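Local atomic coordinates of carbohydrate esterase family 2 (CE2) (Chaetomium olivicolor, PDB entry 4XVH), a protein that is a putative acetyl xylan esterase, probably removing acetyl groups from plant cell-wall polysaccharide, and carries a jelly-roll carbohydrate-binding domain beside its hydrolase domain. Residues F24-I35 / L92-P103. Residues are numbered along the deposited sequence; the frame is centred on the assembly and turned at random.
Sequences FAFTGTSATIGI and LGNITTDGHFVP
Phe-24 and Ile-95 meet inside the jelly-roll beta sandwich of the N-terminal domain, where two neighbouring chain reversals run from one sheet into the other. CG2 of Ile-95 sits over one face of the Phe-24 ring, 4.0 Å from its centroid and 20° off the normal, a CH-pi contact. Phe-101 adds its CE1, 3.7 Å from Phe-24 CD2, with the ring planes at 77°; Thr-97 CG2 lies over the centre of one face of the Phe-101 ring. Phe-24 CG lies between backbone N and carbonyl carbon (chi1 61°), which carries the ring across to Ile-95. Without the Phe-24 ring, as with an alanine here, Ile-95 CG2 and the edge of Phe-101 would probably lose their aromatic partner and a gap would open between the sheets.

Around these side chains lie two antiparallel ladders, Ala-31 to Ile-35 with Leu-92 to Thr-97 and Phe-26 to Thr-27 with His-100 to Phe-101, their register shifted by one at the turns. A beta bulge interrupts the first, Gly-93 and Asn-94 lying opposite Gly-34 alone. In the second, Thr-27 CG2 rests over the His-100 imidazole, 3.5 Å from its centroid.

Asp-98 ties the turns together: OD1 accepts Thr-29 N through its syn lone pair (2.9 Å) and Ser-30 N from above the carboxylate plane (3.0 Å). Further out, strand 73-81 pairs with strand 21-28, Val-77 touching both Phe-24 and Phe-26. Thr-97 OG1 accepts Gly-99 N at 3.1 Å, an ST turn, and donates to Ser-30 O at 2.8 Å, while Asp-98 N reaches that same oxygen from the opposite face of its carbonyl plane.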
# COMPACT_ATOMS: atom_id res chain seq x y z
N PHE A 24 12.28 7.95 -13.82
CA PHE A 24 13.03 8.91 -14.62
C PHE A 24 13.39 8.27 -15.96
O PHE A 24 13.10 7.08 -16.19
CB PHE A 24 14.28 9.42 -13.87
CG PHE A 24 15.29 8.33 -13.49
CD1 PHE A 24 15.19 7.65 -12.29
CD2 PHE A 24 16.37 8.06 -14.33
CE1 PHE A 24 16.14 6.66 -11.94
CE2 PHE A 24 17.33 7.07 -14.01
CZ PHE A 24 17.22 6.38 -12.81
N ALA A 25 13.95 9.07 -16.85
CA ALA A 25 14.42 8.53 -18.11
C ALA A 25 15.77 9.15 -18.39
O ALA A 25 16.06 10.27 -17.94
CB ALA A 25 13.43 8.82 -19.23
N PHE A 26 16.62 8.43 -19.12
CA PHE A 26 17.91 8.98 -19.47
C PHE A 26 18.30 8.50 -20.86
O PHE A 26 17.71 7.55 -21.40
CB PHE A 26 18.98 8.57 -18.44
CG PHE A 26 19.33 7.11 -18.46
CD1 PHE A 26 18.52 6.17 -17.83
CD2 PHE A 26 20.48 6.66 -19.09
CE1 PHE A 26 18.83 4.83 -17.84
CE2 PHE A 26 20.80 5.31 -19.12
CZ PHE A 26 19.99 4.39 -18.50
N THR A 27 19.30 9.15 -21.44
CA THR A 27 19.91 8.57 -22.60
C THR A 27 21.38 8.32 -22.31
O THR A 27 22.09 9.16 -21.76
CB THR A 27 19.70 9.44 -23.84
OG1 THR A 27 20.18 8.72 -24.98
CG2 THR A 27 20.43 10.76 -23.71
N GLY A 28 21.83 7.10 -22.60
CA GLY A 28 23.19 6.70 -22.27
C GLY A 28 23.24 5.19 -22.16
O GLY A 28 22.41 4.50 -22.76
N THR A 29 24.21 4.68 -21.41
CA THR A 29 24.34 3.24 -21.22
C THR A 29 24.06 2.82 -19.77
O THR A 29 23.87 1.64 -19.49
CB THR A 29 25.73 2.76 -21.61
OG1 THR A 29 26.70 3.52 -20.90
CG2 THR A 29 25.96 2.99 -23.10
N SER A 30 24.00 3.78 -18.86
CA SER A 30 23.86 3.44 -17.45
C SER A 30 23.32 4.59 -16.61
O SER A 30 23.56 5.77 -16.92
CB SER A 30 25.22 3.00 -16.89
OG SER A 30 25.10 2.69 -15.51
N ALA A 31 22.59 4.24 -15.55
CA ALA A 31 22.15 5.20 -14.54
C ALA A 31 22.30 4.57 -13.15
O ALA A 31 22.19 3.35 -12.98
CB ALA A 31 20.70 5.65 -14.78
N THR A 32 22.56 5.41 -12.15
CA THR A 32 22.68 4.92 -10.78
C THR A 32 21.81 5.74 -9.83
O THR A 32 21.87 6.97 -9.82
CB THR A 32 24.14 4.95 -10.27
OG1 THR A 32 24.98 4.21 -11.17
CG2 THR A 32 24.22 4.31 -8.88
N ILE A 33 20.97 5.03 -9.07
CA ILE A 33 20.18 5.65 -8.02
C ILE A 33 20.97 5.57 -6.74
O ILE A 33 21.03 4.53 -6.12
CB ILE A 33 18.84 4.96 -7.84
CG1 ILE A 33 18.10 4.92 -9.16
CG2 ILE A 33 18.02 5.68 -6.78
CD1 ILE A 33 16.95 3.94 -9.17
N GLY A 34 21.62 6.67 -6.36
CA GLY A 34 22.43 6.67 -5.17
C GLY A 34 21.61 6.36 -3.92
O GLY A 34 20.43 6.66 -3.86
N ILE A 35 22.25 5.77 -2.93
CA ILE A 35 21.61 5.49 -1.66
C ILE A 35 22.39 6.17 -0.55
O ILE A 35 23.58 5.91 -0.37
CB ILE A 35 21.51 3.98 -1.40
CG1 ILE A 35 20.50 3.37 -2.40
CG2 ILE A 35 21.11 3.69 0.06
CD1 ILE A 35 20.19 1.91 -2.16
N LEU A 92 17.28 7.81 -0.04
CA LEU A 92 17.86 8.02 -1.35
C LEU A 92 18.89 9.14 -1.35
O LEU A 92 18.75 10.11 -0.59
CB LEU A 92 16.78 8.32 -2.39
CG LEU A 92 15.87 7.13 -2.77
CD1 LEU A 92 15.01 7.48 -3.94
CD2 LEU A 92 16.72 5.92 -3.11
N GLY A 93 19.91 8.99 -2.20
CA GLY A 93 20.88 10.04 -2.46
C GLY A 93 20.62 10.70 -3.80
O GLY A 93 19.47 10.98 -4.15
N ASN A 94 21.68 10.97 -4.56
CA ASN A 94 21.50 11.55 -5.88
C ASN A 94 21.47 10.52 -7.02
O ASN A 94 22.08 9.46 -6.93
CB ASN A 94 22.59 12.57 -6.13
CG ASN A 94 22.45 13.78 -5.22
OD1 ASN A 94 21.35 14.27 -4.98
ND2 ASN A 94 23.59 14.29 -4.74
N ILE A 95 20.74 10.86 -8.07
CA ILE A 95 20.62 9.99 -9.23
C ILE A 95 21.50 10.50 -10.34
O ILE A 95 21.46 11.68 -10.68
CB ILE A 95 19.18 9.91 -9.70
CG1 ILE A 95 18.31 9.45 -8.52
CG2 ILE A 95 19.09 8.98 -10.92
CD1 ILE A 95 16.88 9.08 -8.85
N THR A 96 22.32 9.61 -10.91
CA THR A 96 23.30 10.01 -11.92
C THR A 96 23.17 9.13 -13.16
O THR A 96 22.59 8.06 -13.10
CB THR A 96 24.73 9.91 -11.39
OG1 THR A 96 24.99 8.57 -10.97
CG2 THR A 96 24.95 10.86 -10.22
N THR A 97 23.68 9.60 -14.29
CA THR A 97 23.75 8.80 -15.51
C THR A 97 25.08 9.04 -16.19
O THR A 97 25.74 10.04 -15.93
CB THR A 97 22.61 9.13 -16.50
OG1 THR A 97 22.80 8.37 -17.69
CG2 THR A 97 22.61 10.60 -16.87
N ASP A 98 25.48 8.12 -17.06
CA ASP A 98 26.69 8.32 -17.85
C ASP A 98 26.41 9.14 -19.12
O ASP A 98 27.32 9.41 -19.90
CB ASP A 98 27.34 6.99 -18.21
CG ASP A 98 26.53 6.18 -19.22
OD1 ASP A 98 25.31 6.40 -19.38
OD2 ASP A 98 27.13 5.28 -19.84
N GLY A 99 25.16 9.53 -19.33
CA GLY A 99 24.79 10.37 -20.46
C GLY A 99 24.05 11.58 -19.92
O GLY A 99 24.64 12.38 -19.20
N HIS A 100 22.77 11.72 -20.25
CA HIS A 100 21.99 12.75 -19.58
C HIS A 100 20.52 12.37 -19.40
O HIS A 100 19.99 11.47 -20.08
CB HIS A 100 22.11 14.08 -20.32
CG HIS A 100 21.62 14.03 -21.73
ND1 HIS A 100 22.46 13.77 -22.79
CD2 HIS A 100 20.39 14.22 -22.26
CE1 HIS A 100 21.76 13.80 -23.91
NE2 HIS A 100 20.50 14.07 -23.62
N PHE A 101 19.87 13.06 -18.47
CA PHE A 101 18.46 12.85 -18.19
C PHE A 101 17.59 13.45 -19.29
O PHE A 101 17.92 14.48 -19.84
CB PHE A 101 18.10 13.42 -16.83
CG PHE A 101 18.77 12.70 -15.70
CD1 PHE A 101 18.35 11.43 -15.33
CD2 PHE A 101 19.84 13.28 -15.02
CE1 PHE A 101 18.99 10.73 -14.31
CE2 PHE A 101 20.47 12.60 -13.99
CZ PHE A 101 20.04 11.32 -13.63
N VAL A 102 16.52 12.76 -19.64
CA VAL A 102 15.64 13.24 -20.68
C VAL A 102 14.25 13.26 -20.08
O VAL A 102 14.03 12.65 -19.04
CB VAL A 102 15.71 12.36 -21.95
CG1 VAL A 102 17.12 12.46 -22.58
CG2 VAL A 102 15.34 10.91 -21.64
N PRO A 103 13.32 14.00 -20.68
CA PRO A 103 11.99 14.14 -20.07
C PRO A 103 11.25 12.82 -19.87
O PRO A 103 11.30 11.93 -20.73
CB PRO A 103 11.25 15.03 -21.07
CG PRO A 103 12.32 15.86 -21.67
CD PRO A 103 13.51 14.95 -21.80
O HOH W 1 13.86 11.74 -16.50